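Local coordinates for bifunctional purine biosynthetic protein ADE5,7 (Cryptococcus neoformans var. grubii serotype A, PDB 7LVO) that catalyses two ATP-dependent steps of de novo purine biosynthesis, its N-terminal half modelled here joining phosphoribosylamine and glycine into glycinamide ribonucleotide, at residues L148-M153 against E229-E234; D173-I178 against A212-V217; S188-S193 against E208-A213. All blocks are in the same frame, centred on the assembly; numbering follows the deposited sequence.

Contact 1 of 3, residues L148-M153 against E229-E234; sequences LSKEFM and EVVVEE
Within the ATP-grasp part of this GAR synthetase, helix 146-155 lies against one face of an antiparallel sheet, and Lys150 of the helix meets Val231 and Glu233 of strand 229-234. The strand falls in the predicted ATP-binding range, and the side chain of Glu233 is about 7 Å from that of Glu331, a predicted magnesium ligand. Lys150 does not run straight to its partner. It bends at chi2 (-72°) and again at chi3 (-67°), which curls the aliphatic part in front of the strand. On the way Lys150 CG touches Val231 CG1 at 4.1 Å. Lys150 NZ forms a salt bridge with Glu233 OE1 at 2.8 Å. The two chains cross at about a right angle, and Glu233 OE1 sits beside the end of the lysine chain, 3.0 Å from Lys150 CE. The resulting CE-NZ-OE1 angle of about 82° is too acute for a straight N-H approach, and the hydrogen bond within the ion pair is weak. The ammonium group is held more firmly by Thr160 OG1 and also donates to the carbonyl oxygen of Ala161; its charge is thus buried among three oxygen partners. Glu233 stretches out beyond CG, and its other oxygen, OE2, forms a salt bridge with Lys191 NZ, so that the carboxylate joins two lysines. Strand 229-234 runs between strands 163-167 and 188-192, Phe163 packs on both Lys150 and Glu233, and Met153 of the helix reaches strand 326-333.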
ATOM      1  N   LEU A 148      18.663   4.264  -0.298  1.00 28.34           N
ATOM      2  CA  LEU A 148      18.524   5.175  -1.428  1.00 31.84           C
ATOM      3  C   LEU A 148      17.431   6.208  -1.170  1.00 22.49           C
ATOM      4  O   LEU A 148      17.598   7.393  -1.489  1.00 27.41           O
ATOM      5  CB  LEU A 148      18.233   4.383  -2.702  1.00 27.82           C
ATOM      6  CG  LEU A 148      18.000   5.187  -3.982  1.00 41.05           C
ATOM      7  CD1 LEU A 148      18.307   4.327  -5.206  1.00 48.11           C
ATOM      8  CD2 LEU A 148      16.574   5.725  -4.068  1.00 30.23           C
ATOM      9  N   SER A 149      16.312   5.781  -0.588  1.00 30.92           N
ATOM     10  CA  SER A 149      15.203   6.701  -0.361  1.00 29.69           C
ATOM     11  C   SER A 149      15.598   7.812   0.598  1.00 27.89           C
ATOM     12  O   SER A 149      15.263   8.984   0.380  1.00 25.01           O
ATOM     13  CB  SER A 149      13.989   5.942   0.175  1.00 25.69           C
ATOM     14  OG  SER A 149      14.202   5.517   1.504  1.00 39.22           O
ATOM     15  N   LYS A 150      16.312   7.469   1.671  1.00 30.89           N
ATOM     16  CA  LYS A 150      16.728   8.489   2.628  1.00 30.17           C
ATOM     17  C   LYS A 150      17.726   9.455   1.998  1.00 32.94           C
ATOM     18  O   LYS A 150      17.650  10.669   2.225  1.00 29.35           O
ATOM     19  CB  LYS A 150      17.323   7.831   3.872  1.00 28.92           C
ATOM     20  CG  LYS A 150      16.346   6.936   4.623  1.00 26.92           C
ATOM     21  CD  LYS A 150      15.265   7.725   5.354  1.00 27.84           C
ATOM     22  CE  LYS A 150      15.848   8.550   6.505  1.00 33.02           C
ATOM     23  NZ  LYS A 150      14.784   9.134   7.377  1.00 32.63           N
ATOM     24  N   GLU A 151      18.672   8.936   1.212  1.00 28.50           N
ATOM     25  CA  GLU A 151      19.588   9.811   0.488  1.00 37.06           C
ATOM     26  C   GLU A 151      18.820  10.731  -0.453  1.00 29.68           C
ATOM     27  O   GLU A 151      19.119  11.926  -0.544  1.00 31.19           O
ATOM     28  CB  GLU A 151      20.611   8.978  -0.288  1.00 37.26           C
ATOM     29  CG  GLU A 151      21.666   9.807  -1.012  1.00 39.14           C
ATOM     30  CD  GLU A 151      22.462   8.999  -2.027  1.00 51.73           C
ATOM     31  OE1 GLU A 151      22.296   7.760  -2.078  1.00 49.34           O
ATOM     32  OE2 GLU A 151      23.252   9.604  -2.781  1.00 57.35           O
ATOM     33  N   PHE A 152      17.834  10.184  -1.170  1.00 26.63           N
ATOM     34  CA  PHE A 152      17.012  10.999  -2.057  1.00 27.27           C
ATOM     35  C   PHE A 152      16.347  12.139  -1.297  1.00 26.92           C
ATOM     36  O   PHE A 152      16.295  13.272  -1.783  1.00 27.64           O
ATOM     37  CB  PHE A 152      15.963  10.114  -2.741  1.00 22.77           C
ATOM     38  CG  PHE A 152      14.956  10.878  -3.559  1.00 23.64           C
ATOM     39  CD1 PHE A 152      13.791  11.353  -2.984  1.00 28.66           C
ATOM     40  CD2 PHE A 152      15.177  11.119  -4.905  1.00 28.73           C
ATOM     41  CE1 PHE A 152      12.867  12.059  -3.733  1.00 28.56           C
ATOM     42  CE2 PHE A 152      14.258  11.827  -5.657  1.00 32.24           C
ATOM     43  CZ  PHE A 152      13.104  12.296  -5.076  1.00 29.57           C
ATOM     44  N   MET A 153      15.828  11.859  -0.099  1.00 26.93           N
ATOM     45  CA  MET A 153      15.149  12.899   0.665  1.00 30.94           C
ATOM     46  C   MET A 153      16.122  14.007   1.059  1.00 27.31           C
ATOM     47  O   MET A 153      15.814  15.197   0.930  1.00 26.68           O
ATOM     48  CB  MET A 153      14.491  12.288   1.906  1.00 32.05           C
ATOM     49  CG  MET A 153      13.400  11.280   1.607  1.00 29.17           C
ATOM     50  SD  MET A 153      12.838  10.422   3.102  1.00 34.73           S
ATOM     51  CE  MET A 153      11.978   9.015   2.396  1.00 32.99           C
ATOM     52  N   GLU A 229      22.373  -3.739   3.288  1.00 49.80           N
ATOM     53  CA  GLU A 229      22.527  -2.363   3.737  1.00 47.54           C
ATOM     54  C   GLU A 229      21.504  -2.106   4.835  1.00 47.79           C
ATOM     55  O   GLU A 229      20.427  -2.713   4.857  1.00 43.80           O
ATOM     56  CB  GLU A 229      22.348  -1.367   2.590  1.00 41.97           C
ATOM     57  CG  GLU A 229      23.422  -1.468   1.518  1.00 59.12           C
ATOM     58  CD  GLU A 229      23.142  -0.575   0.322  1.00 66.81           C
ATOM     59  OE1 GLU A 229      22.000  -0.084   0.198  1.00 61.29           O
ATOM     60  OE2 GLU A 229      24.064  -0.363  -0.495  1.00 64.28           O
ATOM     61  N   VAL A 230      21.846  -1.202   5.751  1.00 34.13           N
ATOM     62  CA  VAL A 230      21.015  -0.906   6.908  1.00 34.35           C
ATOM     63  C   VAL A 230      20.932   0.603   7.087  1.00 34.27           C
ATOM     64  O   VAL A 230      21.922   1.318   6.890  1.00 36.79           O
ATOM     65  CB  VAL A 230      21.566  -1.580   8.185  1.00 38.38           C
ATOM     66  CG1 VAL A 230      22.953  -1.053   8.514  1.00 43.57           C
ATOM     67  CG2 VAL A 230      20.616  -1.359   9.356  1.00 47.33           C
ATOM     68  N   VAL A 231      19.749   1.083   7.461  1.00 28.14           N
ATOM     69  CA  VAL A 231      19.513   2.490   7.746  1.00 34.52           C
ATOM     70  C   VAL A 231      19.305   2.644   9.247  1.00 34.74           C
ATOM     71  O   VAL A 231      18.475   1.945   9.841  1.00 36.76           O
ATOM     72  CB  VAL A 231      18.297   3.026   6.971  1.00 37.64           C
ATOM     73  CG1 VAL A 231      17.911   4.407   7.483  1.00 35.60           C
ATOM     74  CG2 VAL A 231      18.584   3.064   5.480  1.00 33.59           C
ATOM     75  N   VAL A 232      20.058   3.557   9.856  1.00 31.00           N
ATOM     76  CA  VAL A 232      19.913   3.908  11.262  1.00 31.37           C
ATOM     77  C   VAL A 232      19.449   5.355  11.314  1.00 29.57           C
ATOM     78  O   VAL A 232      20.176   6.260  10.881  1.00 33.15           O
ATOM     79  CB  VAL A 232      21.226   3.721  12.038  1.00 37.36           C
ATOM     80  CG1 VAL A 232      21.029   4.052  13.504  1.00 29.45           C
ATOM     81  CG2 VAL A 232      21.745   2.299  11.865  1.00 37.77           C
ATOM     82  N   GLU A 233      18.244   5.575  11.841  1.00 28.61           N
ATOM     83  CA  GLU A 233      17.647   6.903  11.838  1.00 36.71           C
ATOM     84  C   GLU A 233      16.982   7.181  13.176  1.00 35.52           C
ATOM     85  O   GLU A 233      16.713   6.272  13.964  1.00 32.32           O
ATOM     86  CB  GLU A 233      16.626   7.057  10.703  1.00 28.33           C
ATOM     87  CG  GLU A 233      15.439   6.130  10.813  1.00 31.55           C
ATOM     88  CD  GLU A 233      14.461   6.301   9.666  1.00 36.88           C
ATOM     89  OE1 GLU A 233      14.916   6.594   8.544  1.00 32.84           O
ATOM     90  OE2 GLU A 233      13.242   6.144   9.897  1.00 29.11           O
ATOM     91  N   GLU A 234      16.713   8.461  13.417  1.00 36.22           N
ATOM     92  CA  GLU A 234      16.148   8.887  14.689  1.00 42.70           C
ATOM     93  C   GLU A 234      14.716   8.392  14.846  1.00 40.60           C
ATOM     94  O   GLU A 234      13.918   8.424  13.904  1.00 32.23           O
ATOM     95  CB  GLU A 234      16.184  10.414  14.795  1.00 43.17           C
ATOM     96  CG  GLU A 234      15.708  10.958  16.134  1.00 47.18           C
ATOM     97  CD  GLU A 234      15.852  12.465  16.236  1.00 46.07           C
ATOM     98  OE1 GLU A 234      16.291  13.091  15.252  1.00 44.56           O
ATOM     99  OE2 GLU A 234      15.523  13.022  17.300  1.00 59.11           O
TER

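Contact 2 of 3, residues D173-I178 against A212-V217; sequences DAVAYI and AALKSV
Helices 173-178 and 212-217 run nearly antiparallel, at 163° between their directions, with axes 10.4 Å apart at closest approach. They belong to the two helices, 171-179 and 207-218, that pack on one face of the four-stranded antiparallel sheet in the ATP-grasp region. Each helix links two parallel strands that have another strand running between them, a split beta-alpha-beta crossover. Leu214 supplies the whole of one side of the interface and accounts for more than half of the buried surface. Its chi2 of -179° sets CD1 anti to CA, so that this methyl projects farthest from its own helix and meets Ala174, Val175 and, one turn on from Ala174, Ile178 on the facing helix. Leu214 CD1 and Ile178 CD1 meet tip to tip at 3.2 Å, tighter than usual for two methyl carbons, which marks a point of close, perhaps strained, packing. Leu214 CD1 also lies 3.7 Å from Ala174 CB. The small side chain of Ala174 allows the leucine to come down almost onto the backbone, with Leu214 CD1 3.5 Å from Ala174 O. That carbonyl oxygen also takes a weak, long hydrogen bond from the backbone N of Ile178. A looser contact of 4.4 Å joins Leu214 CD1 to Val175 CG2. The other leucine methyl, CD2, turns to strand 188-192, where it rests on Ile190, while Phe166 of strand 163-167 lies against Ala174. Within the second helix, Ser216 OG donates to Ala213 O at 2.9 Å, coming from well above the carbonyl plane with a C=O...OG angle of only 99°.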
ATOM      1  N   ASP A 173      31.366   0.406  11.924  1.00 52.41           N
ATOM      2  CA  ASP A 173      30.943   1.801  11.924  1.00 48.98           C
ATOM      3  C   ASP A 173      29.529   1.946  12.469  1.00 49.27           C
ATOM      4  O   ASP A 173      29.228   2.918  13.173  1.00 52.54           O
ATOM      5  CB  ASP A 173      31.034   2.373  10.510  1.00 47.65           C
ATOM      6  CG  ASP A 173      32.450   2.368   9.968  1.00 44.90           C
ATOM      7  OD1 ASP A 173      33.381   2.703  10.729  1.00 49.67           O
ATOM      8  OD2 ASP A 173      32.631   2.026   8.783  1.00 54.58           O
ATOM      9  N   ALA A 174      28.647   0.996  12.155  1.00 45.73           N
ATOM     10  CA  ALA A 174      27.279   1.069  12.654  1.00 42.22           C
ATOM     11  C   ALA A 174      27.249   1.042  14.177  1.00 46.07           C
ATOM     12  O   ALA A 174      26.408   1.701  14.803  1.00 41.74           O
ATOM     13  CB  ALA A 174      26.447  -0.078  12.080  1.00 49.82           C
ATOM     14  N   VAL A 175      28.161   0.288  14.791  1.00 42.52           N
ATOM     15  CA  VAL A 175      28.226   0.244  16.248  1.00 49.08           C
ATOM     16  C   VAL A 175      28.758   1.563  16.794  1.00 44.73           C
ATOM     17  O   VAL A 175      28.203   2.130  17.746  1.00 52.43           O
ATOM     18  CB  VAL A 175      29.089  -0.945  16.711  1.00 61.50           C
ATOM     19  CG1 VAL A 175      29.334  -0.876  18.211  1.00 64.46           C
ATOM     20  CG2 VAL A 175      28.422  -2.265  16.335  1.00 58.55           C
ATOM     21  N   ALA A 176      29.845   2.069  16.205  1.00 46.55           N
ATOM     22  CA  ALA A 176      30.400   3.339  16.655  1.00 47.16           C
ATOM     23  C   ALA A 176      29.395   4.473  16.506  1.00 47.85           C
ATOM     24  O   ALA A 176      29.376   5.398  17.325  1.00 44.85           O
ATOM     25  CB  ALA A 176      31.673   3.659  15.874  1.00 46.09           C
ATOM     26  N   TYR A 177      28.556   4.422  15.470  1.00 41.08           N
ATOM     27  CA  TYR A 177      27.572   5.481  15.261  1.00 43.69           C
ATOM     28  C   TYR A 177      26.565   5.524  16.403  1.00 44.48           C
ATOM     29  O   TYR A 177      26.195   6.604  16.874  1.00 47.03           O
ATOM     30  CB  TYR A 177      26.872   5.275  13.918  1.00 40.38           C
ATOM     31  CG  TYR A 177      25.841   6.330  13.585  1.00 42.36           C
ATOM     32  CD1 TYR A 177      26.218   7.638  13.318  1.00 39.53           C
ATOM     33  CD2 TYR A 177      24.491   6.016  13.527  1.00 40.15           C
ATOM     34  CE1 TYR A 177      25.282   8.601  13.011  1.00 39.81           C
ATOM     35  CE2 TYR A 177      23.546   6.973  13.217  1.00 42.17           C
ATOM     36  CZ  TYR A 177      23.948   8.265  12.958  1.00 41.49           C
ATOM     37  OH  TYR A 177      23.008   9.224  12.649  1.00 41.80           O
ATOM     38  N   ILE A 178      26.107   4.356  16.858  1.00 43.42           N
ATOM     39  CA  ILE A 178      25.189   4.317  17.993  1.00 46.95           C
ATOM     40  C   ILE A 178      25.917   4.709  19.272  1.00 45.88           C
ATOM     41  O   ILE A 178      25.356   5.386  20.140  1.00 47.23           O
ATOM     42  CB  ILE A 178      24.546   2.922  18.111  1.00 48.97           C
ATOM     43  CG1 ILE A 178      23.733   2.612  16.853  1.00 47.01           C
ATOM     44  CG2 ILE A 178      23.673   2.835  19.354  1.00 47.73           C
ATOM     45  CD1 ILE A 178      23.175   1.205  16.806  1.00 55.96           C
ATOM     46  N   ALA A 212      22.423  -5.344  19.448  1.00 53.53           N
ATOM     47  CA  ALA A 212      21.934  -6.675  19.104  1.00 58.63           C
ATOM     48  C   ALA A 212      21.170  -6.654  17.788  1.00 65.63           C
ATOM     49  O   ALA A 212      21.315  -7.567  16.963  1.00 58.22           O
ATOM     50  CB  ALA A 212      21.055  -7.218  20.229  1.00 55.26           C
ATOM     51  N   ALA A 213      20.354  -5.620  17.570  1.00 64.04           N
ATOM     52  CA  ALA A 213      19.606  -5.508  16.325  1.00 57.40           C
ATOM     53  C   ALA A 213      20.514  -5.292  15.121  1.00 55.48           C
ATOM     54  O   ALA A 213      20.119  -5.622  13.998  1.00 62.69           O
ATOM     55  CB  ALA A 213      18.587  -4.371  16.422  1.00 48.06           C
ATOM     56  N   LEU A 214      21.716  -4.751  15.326  1.00 50.04           N
ATOM     57  CA  LEU A 214      22.649  -4.580  14.217  1.00 56.96           C
ATOM     58  C   LEU A 214      23.313  -5.898  13.837  1.00 61.94           C
ATOM     59  O   LEU A 214      23.532  -6.167  12.651  1.00 58.45           O
ATOM     60  CB  LEU A 214      23.710  -3.536  14.569  1.00 42.17           C
ATOM     61  CG  LEU A 214      23.235  -2.086  14.678  1.00 48.74           C
ATOM     62  CD1 LEU A 214      24.407  -1.167  14.997  1.00 41.96           C
ATOM     63  CD2 LEU A 214      22.541  -1.652  13.396  1.00 39.25           C
ATOM     64  N   LYS A 215      23.646  -6.730  14.828  1.00 59.00           N
ATOM     65  CA  LYS A 215      24.253  -8.023  14.529  1.00 64.39           C
ATOM     66  C   LYS A 215      23.243  -8.993  13.932  1.00 68.55           C
ATOM     67  O   LYS A 215      23.620  -9.871  13.146  1.00 67.71           O
ATOM     68  CB  LYS A 215      24.880  -8.619  15.790  1.00 63.54           C
ATOM     69  CG  LYS A 215      25.355 -10.055  15.626  1.00 66.53           C
ATOM     70  CD  LYS A 215      26.162 -10.519  16.827  1.00 63.79           C
ATOM     71  CE  LYS A 215      27.469  -9.752  16.943  1.00 63.72           C
ATOM     72  NZ  LYS A 215      28.290 -10.220  18.094  1.00 65.23           N
ATOM     73  N   SER A 216      21.964  -8.856  14.287  1.00 67.87           N
ATOM     74  CA  SER A 216      20.944  -9.744  13.747  1.00 67.43           C
ATOM     75  C   SER A 216      20.632  -9.446  12.285  1.00 74.46           C
ATOM     76  O   SER A 216      20.085 -10.311  11.595  1.00 81.76           O
ATOM     77  CB  SER A 216      19.665  -9.641  14.579  1.00 68.27           C
ATOM     78  OG  SER A 216      19.184  -8.306  14.615  1.00 70.21           O
ATOM     79  N   VAL A 217      20.967  -8.249  11.803  1.00 70.76           N
ATOM     80  CA  VAL A 217      20.698  -7.874  10.425  1.00 67.31           C
ATOM     81  C   VAL A 217      21.961  -7.818   9.576  1.00 66.77           C
ATOM     82  O   VAL A 217      21.892  -8.092   8.371  1.00 65.07           O
ATOM     83  CB  VAL A 217      19.949  -6.524  10.373  1.00 61.44           C
ATOM     84  CG1 VAL A 217      19.651  -6.134   8.936  1.00 60.50           C
ATOM     85  CG2 VAL A 217      18.673  -6.589  11.198  1.00 70.19           C
TER

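Contact 3 of 3, residues S188-S193 against E208-A213; sequences SVIKAS and EEAFAA
The flat group that Ile190 touches is the peptide at Ala210: the CD1 methyl of Ile190 comes to 3.2 Å from Ala210 O, at a C=O...CD1 angle of about 115°. The methyl stands only slightly off the peptide plane and is therefore not over its face. Aromatic rings play no part between strand 188-192 and helix 208-213; Phe211, the ring-bearing residue here, starts away from the strand and packs on Val175 and Ile178 of helix 171-179. Ile190 is the one strand residue in contact, and it works through a single atom. Its chi2 of 178° carries CD1 straight out from the sheet, away from CA, to two alanines three residues apart, about one helical turn. There Ile190 CD1 lies 3.5 Å from Ala213 CB. The second alanine is a little farther off, with Ile190 CD1 4.0 Å from Ala210 CB. The short side chains of this helix face let the strand approach closely, with the CA atoms of Ile190 and Ala213 only 7.1 Å apart. Val230 of the adjoining strand also touches Ile190, and Leu202 of strand 201-202 packs on Ala213. Lys191, next in the strand, leaves from the other face of the sheet. The side chains meet by apolar contact alone, and the closest approach is of the methyl to a backbone carbonyl oxygen; the join therefore probably rests on close packing and burial of apolar surface.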
ATOM      1  N   SER A 188      16.910   5.101  18.555  1.00 42.56           N
ATOM      2  CA  SER A 188      17.264   4.867  17.166  1.00 45.30           C
ATOM      3  C   SER A 188      16.330   3.830  16.560  1.00 45.40           C
ATOM      4  O   SER A 188      15.719   3.022  17.267  1.00 48.32           O
ATOM      5  CB  SER A 188      18.720   4.392  17.031  1.00 37.80           C
ATOM      6  OG  SER A 188      19.623   5.358  17.541  1.00 42.71           O
ATOM      7  N   VAL A 189      16.224   3.865  15.233  1.00 39.29           N
ATOM      8  CA  VAL A 189      15.444   2.905  14.465  1.00 40.38           C
ATOM      9  C   VAL A 189      16.379   2.236  13.470  1.00 45.15           C
ATOM     10  O   VAL A 189      17.060   2.917  12.696  1.00 32.67           O
ATOM     11  CB  VAL A 189      14.264   3.575  13.739  1.00 44.97           C
ATOM     12  CG1 VAL A 189      13.400   2.529  13.058  1.00 37.42           C
ATOM     13  CG2 VAL A 189      13.442   4.409  14.713  1.00 46.92           C
ATOM     14  N   ILE A 190      16.413   0.907  13.493  1.00 44.90           N
ATOM     15  CA  ILE A 190      17.279   0.116  12.625  1.00 44.31           C
ATOM     16  C   ILE A 190      16.403  -0.537  11.567  1.00 46.20           C
ATOM     17  O   ILE A 190      15.551  -1.376  11.889  1.00 47.72           O
ATOM     18  CB  ILE A 190      18.068  -0.936  13.418  1.00 49.41           C
ATOM     19  CG1 ILE A 190      18.928  -0.256  14.485  1.00 39.52           C
ATOM     20  CG2 ILE A 190      18.928  -1.777  12.482  1.00 50.32           C
ATOM     21  CD1 ILE A 190      19.702  -1.225  15.360  1.00 50.89           C
ATOM     22  N   LYS A 191      16.614  -0.157  10.310  1.00 41.91           N
ATOM     23  CA  LYS A 191      15.816  -0.641   9.195  1.00 40.32           C
ATOM     24  C   LYS A 191      16.698  -1.365   8.188  1.00 37.92           C
ATOM     25  O   LYS A 191      17.778  -0.885   7.836  1.00 39.11           O
ATOM     26  CB  LYS A 191      15.090   0.512   8.494  1.00 39.47           C
ATOM     27  CG  LYS A 191      14.106   1.269   9.373  1.00 43.17           C
ATOM     28  CD  LYS A 191      13.400   2.352   8.576  1.00 32.27           C
ATOM     29  CE  LYS A 191      12.378   3.091   9.422  1.00 37.35           C
ATOM     30  NZ  LYS A 191      11.675   4.140   8.626  1.00 42.55           N
ATOM     31  N   ALA A 192      16.229  -2.520   7.728  1.00 51.22           N
ATOM     32  CA  ALA A 192      16.883  -3.227   6.634  1.00 48.08           C
ATOM     33  C   ALA A 192      16.495  -2.573   5.313  1.00 42.54           C
ATOM     34  O   ALA A 192      15.306  -2.421   5.014  1.00 43.41           O
ATOM     35  CB  ALA A 192      16.488  -4.701   6.636  1.00 43.81           C
ATOM     36  N   SER A 193      17.501  -2.177   4.529  1.00 44.84           N
ATOM     37  CA  SER A 193      17.235  -1.455   3.289  1.00 47.37           C
ATOM     38  C   SER A 193      16.320  -2.256   2.370  1.00 43.71           C
ATOM     39  O   SER A 193      15.343  -1.723   1.830  1.00 40.17           O
ATOM     40  CB  SER A 193      18.550  -1.127   2.583  1.00 38.38           C
ATOM     41  OG  SER A 193      19.234  -2.313   2.216  1.00 60.81           O
ATOM     42  N   GLU A 208      21.546  -1.175  24.079  1.00 64.40           N
ATOM     43  CA  GLU A 208      21.839  -2.605  24.107  1.00 67.95           C
ATOM     44  C   GLU A 208      21.054  -3.348  23.036  1.00 61.90           C
ATOM     45  O   GLU A 208      21.606  -4.182  22.308  1.00 61.99           O
ATOM     46  CB  GLU A 208      21.536  -3.174  25.494  1.00 66.24           C
ATOM     47  CG  GLU A 208      22.438  -2.637  26.589  1.00 67.80           C
ATOM     48  CD  GLU A 208      23.908  -2.872  26.293  1.00 68.79           C
ATOM     49  OE1 GLU A 208      24.213  -3.701  25.408  1.00 66.03           O
ATOM     50  OE2 GLU A 208      24.760  -2.224  26.941  1.00 62.70           O
ATOM     51  N   GLU A 209      19.757  -3.056  22.923  1.00 63.15           N
ATOM     52  CA  GLU A 209      18.947  -3.692  21.893  1.00 65.05           C
ATOM     53  C   GLU A 209      19.334  -3.234  20.495  1.00 64.94           C
ATOM     54  O   GLU A 209      19.083  -3.961  19.527  1.00 63.75           O
ATOM     55  CB  GLU A 209      17.464  -3.415  22.144  1.00 65.37           C
ATOM     56  CG  GLU A 209      16.994  -3.798  23.539  1.00 58.23           C
ATOM     57  CD  GLU A 209      15.503  -3.617  23.721  1.00 61.83           C
ATOM     58  OE1 GLU A 209      14.790  -3.492  22.700  1.00 57.68           O
ATOM     59  OE2 GLU A 209      15.046  -3.595  24.884  1.00 62.02           O
ATOM     60  N   ALA A 210      19.938  -2.050  20.368  1.00 57.07           N
ATOM     61  CA  ALA A 210      20.368  -1.572  19.058  1.00 61.07           C
ATOM     62  C   ALA A 210      21.585  -2.345  18.565  1.00 57.18           C
ATOM     63  O   ALA A 210      21.640  -2.762  17.402  1.00 44.36           O
ATOM     64  CB  ALA A 210      20.663  -0.074  19.117  1.00 50.93           C
ATOM     65  N   PHE A 211      22.575  -2.546  19.439  1.00 54.21           N
ATOM     66  CA  PHE A 211      23.745  -3.329  19.053  1.00 50.45           C
ATOM     67  C   PHE A 211      23.353  -4.758  18.694  1.00 51.53           C
ATOM     68  O   PHE A 211      23.886  -5.338  17.740  1.00 49.78           O
ATOM     69  CB  PHE A 211      24.779  -3.320  20.179  1.00 55.32           C
ATOM     70  CG  PHE A 211      25.104  -1.947  20.691  1.00 67.39           C
ATOM     71  CD1 PHE A 211      25.717  -1.012  19.872  1.00 66.53           C
ATOM     72  CD2 PHE A 211      24.809  -1.593  21.998  1.00 74.28           C
ATOM     73  CE1 PHE A 211      26.019   0.254  20.343  1.00 60.86           C
ATOM     74  CE2 PHE A 211      25.108  -0.329  22.475  1.00 72.55           C
ATOM     75  CZ  PHE A 211      25.714   0.595  21.646  1.00 62.66           C
ATOM     76  N   ALA A 212      22.423  -5.344  19.448  1.00 53.53           N
ATOM     77  CA  ALA A 212      21.934  -6.675  19.104  1.00 58.63           C
ATOM     78  C   ALA A 212      21.170  -6.654  17.788  1.00 65.63           C
ATOM     79  O   ALA A 212      21.315  -7.567  16.963  1.00 58.22           O
ATOM     80  CB  ALA A 212      21.055  -7.218  20.229  1.00 55.26           C
ATOM     81  N   ALA A 213      20.354  -5.620  17.570  1.00 64.04           N
ATOM     82  CA  ALA A 213      19.606  -5.508  16.325  1.00 57.40           C
ATOM     83  C   ALA A 213      20.514  -5.292  15.121  1.00 55.48           C
ATOM     84  O   ALA A 213      20.119  -5.622  13.998  1.00 62.69           O
ATOM     85  CB  ALA A 213      18.587  -4.371  16.422  1.00 48.06           C
TER

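How the contacts relate
From the N terminus, helix 146-155 comes first, and contact 1 closes the longest loop when strand 229-234 returns beside it. The other two contacts fall wholly inside that loop. Helix 171-179 opens contact 2 and strand 188-192 opens contact 3; both close on helix 207-218, sharing Ala212 and Ala213, so contact 3 lies within the span of contact 2. Strands 188-192 and 229-234 are neighbours in one sheet, bonded through Val189 N to Glu233 O and Val231 N to Lys191 O. Contact 1 lies on one face of it; contacts 2 and 3 build a continuous apolar layer on the other, where Tyr177 also packs on Val232.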